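PDB 6YZG: surface-associated protein CshB from Streptococcus gordonii, which is a cell-wall-anchored adhesin that probably binds host fibronectin, the chain here being its second non-repetitive domain, which contains antiparallel beta sheets. Local coordinates for residues D3-A8 against K107-L112; L37-L42 against W121-D126; E41-N46 against D67-F72; P83-T88 against V113-S118. All blocks are in the same frame, centred on the assembly; numbering follows the deposited sequence.

All four contacts lie in the non-repetitive domain 2 of the adhesin, and all four also touch the second subunit. Contact 2 pairs two strands of the antiparallel sheet, 37-42 with 121-126. Contact 3 continues from it by sharing E41 and L42; their centres are 11 Å apart, and N70 OD1 of contact 3 lies 2.9 Å from G122 N of contact 2. Contact 4, about 12 Å from contact 3 between centres, packs Y114 against W121 of contact 2. Contact 1 reaches the others through L112, whose CD2 lies 3.7 Å from F125 CZ and equally far from V87 CG1. Contacts 1 and 3 do not touch, their nearest atoms being about 7 Å apart.

Contact 1 of 4, residues D3-A8 against K107-L112; sequences DFSDSA and KRKTQL
D3 and S5 lie against K109, held in shape by an Asx turn in which D3 OD1 accepts from the backbone N of S5; the same residues lie in a type I beta turn from D3 to D6. Two donors grip D3 OD1. S5 OG reaches the syn lone pair of D3 OD1 at 2.6 Å, while S5 N comes in from above the carboxylate plane. This pins the carboxylate beside K109, with D3 OD1 3.5 Å from K109 CB. Across the contact, polar bonding is slight: S5 N also points to K109 O, a weak bond of 3.4 Å bent to 126°. The apolar part of K109 does more. Its extended chain runs past the serine, K109 CG 3.4 Å from S5 OG, and leaves K109 NZ 4.6 Å from D3 OD2, beyond a salt bridge.

Hydrophobic packing is left to F4. With CG anti to its carbonyl carbon (chi1 -67°), the ring is set against L112, and the two side chains meet at about a right angle. F25 meets the same ring edge-to-face, and M258 of the second subunit packs on both F4 and L112. L112 CD1 sits over one ring face, offset toward the rim, and L112 CB lies 4.0 Å from F4 CD2.

Contact 2 of 4, residues L37-L42 against W121-D126; sequences LTVKEL and WGVKFD
F125 is gripped between two aliphatic groups: L37 CD1 stands over the centre of one ring face, 4.3 Å above the plane, and V123 CG2 lies over the opposite face, offset toward the rim. V39 CG2 approaches the ring obliquely at F125 CE1, 3.8 Å away. The V123 methyl is shared, because L42 runs alongside V123 and brings L42 CD2 to 3.8 Å from V123 CG2.

Around this apolar side the backbones form an antiparallel ladder. T38 and D126 are a hydrogen-bonded pair, both bonds in the carbonyl planes, and V39 faces F125 as a non-hydrogen-bonded pair. A classic beta bulge follows, with K40 and E41 both opposite K124: K124 O accepts from K40 N at 2.8 Å and more weakly from E41 N, while K124 N returns a bond to E41 O.

On the other face, E41 and K124 lie side by side. A water bridges their ends, 2.5 Å from E41 OE2 and 2.8 Å from K124 NZ. K40, its CG anti to N (chi1 180°), extends over D126, but the salt bridge from K40 NZ to D126 OD1 is long at 3.8 Å; E245 of the second subunit is its stronger partner. Strand 33-41 flanks one edge of 119-131, and a strand of the second subunit pairs antiparallel with 121-126, carrying the sheet across the dimer interface.

Contact 3 of 4, residues E41-N46 against D67-F72; sequences ELKPFN and DAENGF
K43 leaves the backbone with CG anti to the carbonyl carbon, runs on extended, then bends at its last torsion (chi4 -51°) to bring NZ onto A68 O. K43 NZ lies 2.8 Å from A68 O in a hydrogen bond, and the ammonium stands above the carbonyl plane, 43° out of it. The methylenes of K43 drape over the same oxygen. N70 adopts a similar first torsion (chi1 -71°), which lays its amide across the L42-P44 backbone: N70 OD1 comes within 3.2 Å of K43 C, and N70 ND2 within 3.7 Å of L42 CB. The L42 and N70 side chains cross at about a right angle. N70 OD1 merely packs against K43 and P44; its hydrogen bond comes from G122 N.

Next to this, P44 CG packs on A68 CB at 3.8 Å, and N46 ND2 touches the same methyl from the far end of the loop, while N46 OD1 is hydrogen-bonded to N120 ND2. A water joins the backbones, 2.5 Å from L42 O and 2.9 Å from N70 N.

The contact ties the loop that follows strand 33-41 to the approach to strand 71-72. Strand 119-131 lies alongside, touched by P44 at N120 and by N70 at W121, while F45 and N46 turn to helix 49-55.

Contact 4 of 4, residues P83-T88 against V113-S118; sequences PPPSVT and VYPMNS
P85 sits squarely on the Y114 ring in a CH-pi contact, where two parts of the long connection between strands 71-72 and 119-131 are held by a single antiparallel bridge. P85 CG lies 3.6 Å from the Y114 ring centroid and 5° off its normal, so the pyrrolidine is a knob pressed on the middle of the aromatic face. The same P85 CG meets M116 CG at 3.8 Å, and P85 CB rests near P115 CD; the proline thus occupies a hollow made by Y114, P115 and M116.

Y114 gets its place from a first torsion that sets CG opposite N (chi1 -165°), carrying the ring against P85. V87 crosses it at about a right angle and brings V87 CG2 to 3.6 Å from Y114 CD1, while P84 runs alongside the phenol, its CB close to the hydroxyl. W121 stacks on the ring too. Beyond V87, T88 CG2 bears on the P115 ring.

At the bridge, T88 and V113 exchange two backbone bonds, T88 N to V113 O and V113 N to T88 O, both 2.9 Å, the one from V113 N essentially straight at 179°. A water finishes the far end, lying in the ring plane at its edge and 2.8 Å from both Y114 OH and P85 O.

Contact 1 of 4, residues D3-A8 against K107-L112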
loop_
_atom_site.group_PDB
_atom_site.type_symbol
_atom_site.label_atom_id
_atom_site.label_comp_id
_atom_site.label_asym_id
_atom_site.label_seq_id
_atom_site.Cartn_x
_atom_site.Cartn_y
_atom_site.Cartn_z
ATOM N N ASP A 3 -21.940 2.126 -12.697
ATOM C CA ASP A 3 -22.449 2.070 -11.316
ATOM C C ASP A 3 -23.072 0.715 -11.083
ATOM O O ASP A 3 -24.246 0.469 -11.382
ATOM C CB ASP A 3 -23.449 3.202 -11.037
ATOM C CG ASP A 3 -23.964 3.183 -9.614
ATOM O OD1 ASP A 3 -23.611 2.328 -8.859
ATOM O OD2 ASP A 3 -24.821 4.101 -9.300
ATOM N N PHE A 4 -22.275 -0.221 -10.589
ATOM C CA PHE A 4 -22.759 -1.565 -10.330
ATOM C C PHE A 4 -23.669 -1.631 -9.126
ATOM O O PHE A 4 -24.309 -2.714 -8.905
ATOM C CB PHE A 4 -21.558 -2.485 -10.181
ATOM C CG PHE A 4 -20.747 -2.679 -11.438
ATOM C CD1 PHE A 4 -21.372 -3.183 -12.599
ATOM C CD2 PHE A 4 -19.389 -2.371 -11.498
ATOM C CE1 PHE A 4 -20.631 -3.398 -13.768
ATOM C CE2 PHE A 4 -18.700 -2.538 -12.690
ATOM C CZ PHE A 4 -19.303 -3.078 -13.788
ATOM N N SER A 5 -23.809 -0.559 -8.368
ATOM C CA SER A 5 -24.670 -0.565 -7.152
ATOM C C SER A 5 -26.129 -0.342 -7.540
ATOM O O SER A 5 -26.984 -0.477 -6.620
ATOM C CB SER A 5 -24.231 0.479 -6.133
ATOM O OG SER A 5 -24.681 1.785 -6.523
ATOM N N ASP A 6 -26.429 0.105 -8.765
ATOM C CA ASP A 6 -27.834 0.391 -9.172
ATOM C C ASP A 6 -28.579 -0.938 -9.322
ATOM O O ASP A 6 -28.367 -1.682 -10.279
ATOM C CB ASP A 6 -27.829 1.214 -10.448
ATOM C CG ASP A 6 -29.221 1.616 -10.882
ATOM O OD1 ASP A 6 -29.687 2.604 -10.372
ATOM O OD2 ASP A 6 -29.796 0.958 -11.790
ATOM N N SER A 7 -29.378 -1.343 -8.326
ATOM C CA SER A 7 -29.970 -2.690 -8.305
ATOM C C SER A 7 -30.863 -2.926 -9.522
ATOM O O SER A 7 -30.890 -4.032 -10.014
ATOM C CB SER A 7 -30.745 -2.885 -6.995
ATOM O OG SER A 7 -31.715 -1.867 -6.885
ATOM N N ALA A 8 -31.550 -1.920 -10.033
ATOM C CA ALA A 8 -32.474 -2.091 -11.170
ATOM C C ALA A 8 -31.728 -2.337 -12.495
ATOM O O ALA A 8 -32.336 -2.774 -13.481
ATOM C CB ALA A 8 -33.369 -0.888 -11.279
ATOM N N LYS A 107 -16.850 5.462 -4.250
ATOM C CA LYS A 107 -15.805 4.549 -4.764
ATOM C C LYS A 107 -16.363 3.123 -4.772
ATOM O O LYS A 107 -16.120 2.447 -5.721
ATOM C CB LYS A 107 -14.521 4.647 -3.945
ATOM C CG LYS A 107 -13.801 5.975 -4.159
ATOM C CD LYS A 107 -12.354 6.016 -3.748
ATOM C CE LYS A 107 -12.118 6.399 -2.297
ATOM N NZ LYS A 107 -10.850 5.813 -1.802
ATOM N N ARG A 108 -17.157 2.737 -3.782
ATOM C CA ARG A 108 -17.709 1.366 -3.749
ATOM C C ARG A 108 -18.698 1.210 -4.920
ATOM O O ARG A 108 -18.778 0.112 -5.413
ATOM C CB ARG A 108 -18.364 1.043 -2.397
ATOM C CG ARG A 108 -17.365 0.802 -1.273
ATOM C CD ARG A 108 -16.784 -0.606 -1.300
ATOM N NE ARG A 108 -15.558 -0.732 -0.518
ATOM C CZ ARG A 108 -15.497 -1.008 0.786
ATOM N NH1 ARG A 108 -14.318 -1.101 1.383
ATOM N NH2 ARG A 108 -16.601 -1.187 1.496
ATOM N N LYS A 109 -19.420 2.273 -5.297
ATOM C CA LYS A 109 -20.545 2.092 -6.245
ATOM C C LYS A 109 -20.007 1.570 -7.593
ATOM O O LYS A 109 -20.730 0.766 -8.233
ATOM C CB LYS A 109 -21.303 3.388 -6.469
ATOM C CG LYS A 109 -22.225 3.804 -5.333
ATOM C CD LYS A 109 -22.886 5.102 -5.746
ATOM C CE LYS A 109 -23.892 5.655 -4.763
ATOM N NZ LYS A 109 -24.722 6.685 -5.440
ATOM N N THR A 110 -18.822 1.999 -8.009
ATOM C CA THR A 110 -18.267 1.636 -9.319
ATOM C C THR A 110 -17.389 0.385 -9.213
ATOM O O THR A 110 -16.673 0.099 -10.178
ATOM C CB THR A 110 -17.561 2.847 -9.907
ATOM O OG1 THR A 110 -16.591 3.202 -8.924
ATOM C CG2 THR A 110 -18.532 3.971 -10.224
ATOM N N GLN A 111 -17.553 -0.434 -8.195
ATOM C CA GLN A 111 -16.718 -1.638 -8.060
ATOM C C GLN A 111 -17.568 -2.894 -8.121
ATOM O O GLN A 111 -18.603 -2.992 -7.396
ATOM C CB GLN A 111 -15.959 -1.590 -6.742
ATOM C CG GLN A 111 -14.845 -0.605 -6.743
ATOM C CD GLN A 111 -14.067 -0.601 -5.461
ATOM O OE1 GLN A 111 -14.400 -1.321 -4.518
ATOM N NE2 GLN A 111 -13.076 0.251 -5.454
ATOM N N LEU A 112 -17.105 -3.917 -8.816
ATOM C CA LEU A 112 -17.643 -5.270 -8.740
ATOM C C LEU A 112 -16.699 -6.116 -7.889
ATOM O O LEU A 112 -15.505 -6.072 -8.111
ATOM C CB LEU A 112 -17.770 -5.822 -10.149
ATOM C CG LEU A 112 -18.664 -7.042 -10.305
ATOM C CD1 LEU A 112 -20.135 -6.627 -10.154
ATOM C CD2 LEU A 112 -18.412 -7.724 -11.638
#

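Contact 2 of 4, residues L37-L42 against W121-D126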
loop_
_atom_site.group_PDB
_atom_site.type_symbol
_atom_site.label_atom_id
_atom_site.label_comp_id
_atom_site.label_asym_id
_atom_site.label_seq_id
_atom_site.Cartn_x
_atom_site.Cartn_y
_atom_site.Cartn_z
ATOM N N LEU A 37 -24.076 -6.053 -20.419
ATOM C CA LEU A 37 -23.079 -7.040 -20.024
ATOM C C LEU A 37 -23.847 -8.314 -19.682
ATOM O O LEU A 37 -24.852 -8.270 -18.938
ATOM C CB LEU A 37 -22.297 -6.651 -18.772
ATOM C CG LEU A 37 -21.649 -5.278 -18.730
ATOM C CD1 LEU A 37 -20.802 -5.126 -17.478
ATOM C CD2 LEU A 37 -20.970 -4.836 -19.984
ATOM N N THR A 38 -23.377 -9.443 -20.180
ATOM C CA THR A 38 -23.946 -10.747 -19.828
ATOM C C THR A 38 -22.847 -11.631 -19.264
ATOM O O THR A 38 -21.787 -11.710 -19.892
ATOM C CB THR A 38 -24.556 -11.463 -21.037
ATOM O OG1 THR A 38 -25.534 -10.606 -21.666
ATOM C CG2 THR A 38 -25.229 -12.754 -20.649
ATOM N N VAL A 39 -23.063 -12.225 -18.102
ATOM C CA VAL A 39 -22.057 -13.143 -17.541
ATOM C C VAL A 39 -21.960 -14.400 -18.380
ATOM O O VAL A 39 -22.991 -15.126 -18.522
ATOM C CB VAL A 39 -22.350 -13.459 -16.090
ATOM C CG1 VAL A 39 -21.321 -14.426 -15.594
ATOM C CG2 VAL A 39 -22.452 -12.221 -15.233
ATOM N N LYS A 40 -20.811 -14.646 -19.005
ATOM C CA LYS A 40 -20.590 -15.843 -19.858
ATOM C C LYS A 40 -19.982 -16.959 -18.995
ATOM O O LYS A 40 -20.288 -18.134 -19.231
ATOM C CB LYS A 40 -19.627 -15.453 -20.982
ATOM C CG LYS A 40 -19.290 -16.572 -21.952
ATOM C CD LYS A 40 -18.412 -16.101 -23.072
ATOM C CE LYS A 40 -18.211 -17.167 -24.124
ATOM N NZ LYS A 40 -18.207 -16.553 -25.468
ATOM N N GLU A 41 -19.043 -16.603 -18.101
ATOM C CA GLU A 41 -18.258 -17.588 -17.322
ATOM C C GLU A 41 -17.930 -16.994 -15.957
ATOM O O GLU A 41 -17.722 -15.766 -15.859
ATOM C CB GLU A 41 -16.928 -17.921 -18.024
ATOM C CG GLU A 41 -17.059 -18.578 -19.359
ATOM C CD GLU A 41 -15.694 -19.014 -19.846
ATOM O OE1 GLU A 41 -15.485 -20.252 -19.969
ATOM O OE2 GLU A 41 -14.813 -18.121 -19.942
ATOM N N LEU A 42 -17.932 -17.818 -14.927
ATOM C CA LEU A 42 -17.473 -17.475 -13.581
ATOM C C LEU A 42 -16.423 -18.530 -13.195
ATOM O O LEU A 42 -16.736 -19.548 -12.483
ATOM C CB LEU A 42 -18.646 -17.437 -12.586
ATOM C CG LEU A 42 -19.583 -16.267 -12.807
ATOM C CD1 LEU A 42 -20.982 -16.551 -12.274
ATOM C CD2 LEU A 42 -19.018 -15.018 -12.155
ATOM N N TRP A 121 -10.574 -16.068 -8.280
ATOM C CA TRP A 121 -11.887 -15.979 -8.970
ATOM C C TRP A 121 -11.735 -15.271 -10.294
ATOM O O TRP A 121 -10.743 -14.540 -10.515
ATOM C CB TRP A 121 -12.958 -15.295 -8.097
ATOM C CG TRP A 121 -12.710 -13.861 -7.802
ATOM C CD1 TRP A 121 -11.949 -13.326 -6.798
ATOM C CD2 TRP A 121 -13.289 -12.702 -8.432
ATOM N NE1 TRP A 121 -12.054 -11.968 -6.736
ATOM C CE2 TRP A 121 -12.879 -11.553 -7.742
ATOM C CE3 TRP A 121 -14.186 -12.554 -9.495
ATOM C CZ2 TRP A 121 -13.306 -10.264 -8.072
ATOM C CZ3 TRP A 121 -14.595 -11.274 -9.836
ATOM C CH2 TRP A 121 -14.164 -10.165 -9.137
ATOM N N GLY A 122 -12.779 -15.352 -11.113
ATOM C CA GLY A 122 -12.821 -14.526 -12.336
ATOM C C GLY A 122 -14.222 -14.469 -12.873
ATOM O O GLY A 122 -15.129 -15.207 -12.435
ATOM N N VAL A 123 -14.401 -13.568 -13.793
ATOM C CA VAL A 123 -15.680 -13.360 -14.509
ATOM C C VAL A 123 -15.368 -13.006 -15.947
ATOM O O VAL A 123 -14.439 -12.202 -16.190
ATOM C CB VAL A 123 -16.531 -12.272 -13.840
ATOM C CG1 VAL A 123 -15.837 -10.924 -13.721
ATOM C CG2 VAL A 123 -17.910 -12.232 -14.509
ATOM N N LYS A 124 -16.122 -13.554 -16.896
ATOM C CA LYS A 124 -16.033 -13.135 -18.298
ATOM C C LYS A 124 -17.419 -12.666 -18.731
ATOM O O LYS A 124 -18.413 -13.353 -18.463
ATOM C CB LYS A 124 -15.576 -14.269 -19.172
ATOM C CG LYS A 124 -15.194 -13.833 -20.564
ATOM C CD LYS A 124 -14.531 -14.975 -21.330
ATOM C CE LYS A 124 -13.648 -14.560 -22.484
ATOM N NZ LYS A 124 -12.456 -15.450 -22.556
ATOM N N PHE A 125 -17.435 -11.488 -19.309
ATOM C CA PHE A 125 -18.676 -10.874 -19.810
ATOM C C PHE A 125 -18.690 -10.811 -21.335
ATOM O O PHE A 125 -17.730 -10.480 -21.939
ATOM C CB PHE A 125 -18.740 -9.410 -19.360
ATOM C CG PHE A 125 -18.902 -9.185 -17.878
ATOM C CD1 PHE A 125 -20.119 -9.371 -17.252
ATOM C CD2 PHE A 125 -17.841 -8.793 -17.102
ATOM C CE1 PHE A 125 -20.278 -9.159 -15.892
ATOM C CE2 PHE A 125 -17.998 -8.591 -15.747
ATOM C CZ PHE A 125 -19.210 -8.754 -15.146
ATOM N N ASP A 126 -19.864 -11.109 -21.869
ATOM C CA ASP A 126 -20.183 -10.790 -23.275
ATOM C C ASP A 126 -20.639 -9.327 -23.203
ATOM O O ASP A 126 -21.355 -8.973 -22.291
ATOM C CB ASP A 126 -21.253 -11.730 -23.842
ATOM C CG ASP A 126 -20.741 -13.090 -24.320
ATOM O OD1 ASP A 126 -19.738 -13.140 -24.988
ATOM O OD2 ASP A 126 -21.360 -14.091 -23.995
HETATM O O HOH W 1 -24.471 -8.724 -23.467
HETATM O O HOH W 2 -12.981 -17.988 -21.593
#

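Contact 3 of 4, residues E41-N46 against D67-F72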
loop_
_atom_site.group_PDB
_atom_site.type_symbol
_atom_site.label_atom_id
_atom_site.label_comp_id
_atom_site.label_asym_id
_atom_site.label_seq_id
_atom_site.Cartn_x
_atom_site.Cartn_y
_atom_site.Cartn_z
ATOM N N GLU A 41 -19.043 -16.603 -18.101
ATOM C CA GLU A 41 -18.258 -17.588 -17.322
ATOM C C GLU A 41 -17.930 -16.994 -15.957
ATOM O O GLU A 41 -17.722 -15.766 -15.859
ATOM C CB GLU A 41 -16.928 -17.921 -18.024
ATOM C CG GLU A 41 -17.059 -18.578 -19.359
ATOM C CD GLU A 41 -15.694 -19.014 -19.846
ATOM O OE1 GLU A 41 -15.485 -20.252 -19.969
ATOM O OE2 GLU A 41 -14.813 -18.121 -19.942
ATOM N N LEU A 42 -17.932 -17.818 -14.927
ATOM C CA LEU A 42 -17.473 -17.475 -13.581
ATOM C C LEU A 42 -16.423 -18.530 -13.195
ATOM O O LEU A 42 -16.736 -19.548 -12.483
ATOM C CB LEU A 42 -18.646 -17.437 -12.586
ATOM C CG LEU A 42 -19.583 -16.267 -12.807
ATOM C CD1 LEU A 42 -20.982 -16.551 -12.274
ATOM C CD2 LEU A 42 -19.018 -15.018 -12.155
ATOM N N LYS A 43 -15.207 -18.286 -13.607
ATOM C CA LYS A 43 -14.107 -19.234 -13.421
ATOM C C LYS A 43 -12.819 -18.474 -13.255
ATOM O O LYS A 43 -12.619 -17.362 -13.786
ATOM C CB LYS A 43 -13.975 -20.215 -14.580
ATOM C CG LYS A 43 -15.116 -21.210 -14.741
ATOM C CD LYS A 43 -14.659 -22.430 -15.642
ATOM C CE LYS A 43 -15.552 -23.651 -15.569
ATOM N NZ LYS A 43 -15.822 -24.104 -14.176
ATOM N N PRO A 44 -11.879 -19.042 -12.458
ATOM C CA PRO A 44 -10.597 -18.379 -12.230
ATOM C C PRO A 44 -9.554 -18.606 -13.339
ATOM O O PRO A 44 -9.762 -19.331 -14.282
ATOM C CB PRO A 44 -10.132 -19.014 -10.927
ATOM C CG PRO A 44 -10.639 -20.444 -11.062
ATOM C CD PRO A 44 -12.041 -20.271 -11.638
ATOM N N PHE A 45 -8.490 -17.828 -13.255
ATOM C CA PHE A 45 -7.512 -17.723 -14.366
ATOM C C PHE A 45 -6.856 -19.097 -14.646
ATOM O O PHE A 45 -6.506 -19.360 -15.803
ATOM C CB PHE A 45 -6.464 -16.675 -14.059
ATOM C CG PHE A 45 -5.546 -16.305 -15.186
ATOM C CD1 PHE A 45 -6.011 -15.627 -16.303
ATOM C CD2 PHE A 45 -4.225 -16.683 -15.127
ATOM C CE1 PHE A 45 -5.105 -15.291 -17.293
ATOM C CE2 PHE A 45 -3.327 -16.366 -16.146
ATOM C CZ PHE A 45 -3.793 -15.658 -17.217
ATOM N N ASN A 46 -6.698 -19.935 -13.655
ATOM C CA ASN A 46 -6.080 -21.295 -13.807
ATOM C C ASN A 46 -6.989 -22.212 -14.623
ATOM O O ASN A 46 -6.542 -23.330 -14.940
ATOM C CB ASN A 46 -5.752 -21.871 -12.438
ATOM C CG ASN A 46 -6.910 -21.937 -11.476
ATOM O OD1 ASN A 46 -7.514 -20.913 -11.210
ATOM N ND2 ASN A 46 -7.232 -23.079 -10.859
ATOM N N ASP A 67 -12.045 -27.169 -15.281
ATOM C CA ASP A 67 -13.252 -27.330 -14.415
ATOM C C ASP A 67 -13.145 -26.565 -13.078
ATOM O O ASP A 67 -14.048 -26.662 -12.227
ATOM C CB ASP A 67 -13.524 -28.816 -14.160
ATOM C CG ASP A 67 -13.800 -29.569 -15.446
ATOM O OD1 ASP A 67 -14.477 -29.002 -16.309
ATOM O OD2 ASP A 67 -13.230 -30.653 -15.599
ATOM N N ALA A 68 -12.107 -25.731 -12.941
ATOM C CA ALA A 68 -11.946 -24.924 -11.724
ATOM C C ALA A 68 -13.138 -23.989 -11.544
ATOM O O ALA A 68 -13.682 -23.487 -12.505
ATOM C CB ALA A 68 -10.663 -24.146 -11.778
ATOM N N GLU A 69 -13.479 -23.730 -10.303
ATOM C CA GLU A 69 -14.608 -22.879 -9.909
ATOM C C GLU A 69 -14.064 -21.703 -9.091
ATOM O O GLU A 69 -13.010 -21.835 -8.435
ATOM C CB GLU A 69 -15.625 -23.657 -9.058
ATOM C CG GLU A 69 -16.344 -24.762 -9.811
ATOM C CD GLU A 69 -17.262 -25.593 -8.923
ATOM O OE1 GLU A 69 -18.132 -24.994 -8.251
ATOM O OE2 GLU A 69 -17.083 -26.834 -8.863
ATOM N N ASN A 70 -14.763 -20.586 -9.103
ATOM C CA ASN A 70 -14.475 -19.453 -8.204
ATOM C C ASN A 70 -14.499 -19.936 -6.761
ATOM O O ASN A 70 -15.418 -20.695 -6.388
ATOM C CB ASN A 70 -15.426 -18.297 -8.411
ATOM C CG ASN A 70 -15.168 -17.589 -9.728
ATOM O OD1 ASN A 70 -14.126 -17.766 -10.375
ATOM N ND2 ASN A 70 -16.118 -16.714 -10.053
ATOM N N GLY A 71 -13.570 -19.501 -5.955
ATOM C CA GLY A 71 -13.676 -19.827 -4.532
ATOM C C GLY A 71 -12.445 -19.356 -3.794
ATOM O O GLY A 71 -11.728 -18.451 -4.230
ATOM N N PHE A 72 -12.257 -19.878 -2.578
ATOM C CA PHE A 72 -11.123 -19.489 -1.733
ATOM C C PHE A 72 -9.795 -20.091 -2.207
ATOM O O PHE A 72 -9.801 -21.199 -2.787
ATOM C CB PHE A 72 -11.403 -19.953 -0.300
ATOM C CG PHE A 72 -12.638 -19.302 0.288
ATOM C CD1 PHE A 72 -12.579 -17.973 0.608
ATOM C CD2 PHE A 72 -13.783 -20.027 0.573
ATOM C CE1 PHE A 72 -13.668 -17.323 1.163
ATOM C CE2 PHE A 72 -14.876 -19.374 1.146
ATOM C CZ PHE A 72 -14.824 -18.030 1.390
HETATM O O HOH W 3 -17.310 -20.739 -10.406
#

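Contact 4 of 4, residues P83-T88 against V113-S118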
loop_
_atom_site.group_PDB
_atom_site.type_symbol
_atom_site.label_atom_id
_atom_site.label_comp_id
_atom_site.label_asym_id
_atom_site.label_seq_id
_atom_site.Cartn_x
_atom_site.Cartn_y
_atom_site.Cartn_z
ATOM N N PRO A 83 -19.172 -21.575 2.491
ATOM C CA PRO A 83 -19.412 -21.438 1.065
ATOM C C PRO A 83 -18.739 -20.169 0.595
ATOM O O PRO A 83 -18.700 -19.172 1.286
ATOM C CB PRO A 83 -20.923 -21.301 0.943
ATOM C CG PRO A 83 -21.438 -21.873 2.247
ATOM C CD PRO A 83 -20.413 -21.487 3.280
ATOM N N PRO A 84 -18.161 -20.175 -0.604
ATOM C CA PRO A 84 -17.600 -18.937 -1.089
ATOM C C PRO A 84 -18.724 -17.998 -1.481
ATOM O O PRO A 84 -19.875 -18.422 -1.680
ATOM C CB PRO A 84 -16.828 -19.317 -2.335
ATOM C CG PRO A 84 -17.553 -20.513 -2.816
ATOM C CD PRO A 84 -18.067 -21.264 -1.563
ATOM N N PRO A 85 -18.366 -16.716 -1.574
ATOM C CA PRO A 85 -19.325 -15.654 -1.894
ATOM C C PRO A 85 -19.669 -15.710 -3.385
ATOM O O PRO A 85 -19.266 -16.579 -4.102
ATOM C CB PRO A 85 -18.593 -14.412 -1.491
ATOM C CG PRO A 85 -17.159 -14.740 -1.867
ATOM C CD PRO A 85 -16.994 -16.183 -1.459
ATOM N N SER A 86 -20.569 -14.816 -3.778
ATOM C CA SER A 86 -20.896 -14.560 -5.189
ATOM C C SER A 86 -20.270 -13.224 -5.558
ATOM O O SER A 86 -20.078 -12.332 -4.729
ATOM C CB SER A 86 -22.376 -14.574 -5.483
ATOM O OG SER A 86 -22.945 -15.866 -5.210
ATOM N N VAL A 87 -19.957 -13.100 -6.823
ATOM C CA VAL A 87 -19.560 -11.808 -7.392
ATOM C C VAL A 87 -20.757 -10.876 -7.299
ATOM O O VAL A 87 -21.894 -11.340 -7.614
ATOM C CB VAL A 87 -19.084 -11.975 -8.830
ATOM C CG1 VAL A 87 -18.701 -10.634 -9.425
ATOM C CG2 VAL A 87 -17.912 -12.959 -8.912
ATOM N N THR A 88 -20.551 -9.652 -6.893
ATOM C CA THR A 88 -21.709 -8.742 -6.670
ATOM C C THR A 88 -21.305 -7.289 -6.808
ATOM O O THR A 88 -20.166 -6.950 -6.602
ATOM C CB THR A 88 -22.324 -9.015 -5.301
ATOM O OG1 THR A 88 -23.568 -8.308 -5.170
ATOM C CG2 THR A 88 -21.384 -8.662 -4.190
ATOM N N VAL A 113 -17.238 -6.768 -6.870
ATOM C CA VAL A 113 -16.367 -7.425 -5.873
ATOM C C VAL A 113 -16.780 -8.878 -5.632
ATOM O O VAL A 113 -17.801 -9.283 -6.026
ATOM C CB VAL A 113 -16.413 -6.639 -4.544
ATOM C CG1 VAL A 113 -15.803 -5.248 -4.654
ATOM C CG2 VAL A 113 -17.827 -6.560 -3.989
ATOM N N TYR A 114 -15.889 -9.604 -4.980
ATOM C CA TYR A 114 -16.094 -11.008 -4.531
ATOM C C TYR A 114 -15.836 -10.861 -3.040
ATOM O O TYR A 114 -14.701 -10.992 -2.659
ATOM C CB TYR A 114 -15.102 -11.923 -5.245
ATOM C CG TYR A 114 -15.403 -13.393 -5.174
ATOM C CD1 TYR A 114 -16.561 -13.915 -5.716
ATOM C CD2 TYR A 114 -14.480 -14.257 -4.628
ATOM C CE1 TYR A 114 -16.795 -15.268 -5.704
ATOM C CE2 TYR A 114 -14.706 -15.608 -4.591
ATOM C CZ TYR A 114 -15.863 -16.116 -5.140
ATOM O OH TYR A 114 -16.083 -17.438 -5.126
ATOM N N PRO A 115 -16.880 -10.544 -2.250
ATOM C CA PRO A 115 -16.706 -9.982 -0.926
ATOM C C PRO A 115 -16.254 -10.799 0.282
ATOM O O PRO A 115 -16.789 -10.645 1.315
ATOM C CB PRO A 115 -18.019 -9.218 -0.733
ATOM C CG PRO A 115 -19.003 -10.114 -1.366
ATOM C CD PRO A 115 -18.291 -10.621 -2.614
ATOM N N MET A 116 -15.284 -11.662 0.034
ATOM C CA MET A 116 -14.521 -12.263 1.141
ATOM C C MET A 116 -13.058 -12.170 0.767
ATOM O O MET A 116 -12.698 -12.209 -0.406
ATOM C CB MET A 116 -14.927 -13.692 1.391
ATOM C CG MET A 116 -16.393 -13.775 1.775
ATOM S SD MET A 116 -16.616 -13.660 3.508
ATOM C CE MET A 116 -15.819 -15.167 4.121
ATOM N N ASN A 117 -12.194 -12.148 1.760
ATOM C CA ASN A 117 -10.746 -12.195 1.538
ATOM C C ASN A 117 -10.286 -13.617 1.146
ATOM O O ASN A 117 -10.904 -14.612 1.467
ATOM C CB ASN A 117 -10.034 -11.742 2.792
ATOM C CG ASN A 117 -10.493 -10.343 3.147
ATOM O OD1 ASN A 117 -10.306 -9.438 2.336
ATOM N ND2 ASN A 117 -11.057 -10.188 4.349
ATOM N N SER A 118 -9.144 -13.647 0.481
ATOM C CA SER A 118 -8.357 -14.883 0.292
ATOM C C SER A 118 -8.973 -15.803 -0.750
ATOM O O SER A 118 -9.349 -16.943 -0.479
ATOM C CB SER A 118 -8.115 -15.627 1.587
ATOM O OG SER A 118 -7.581 -14.713 2.542
HETATM O O HOH W 4 -18.477 -18.255 -6.250
#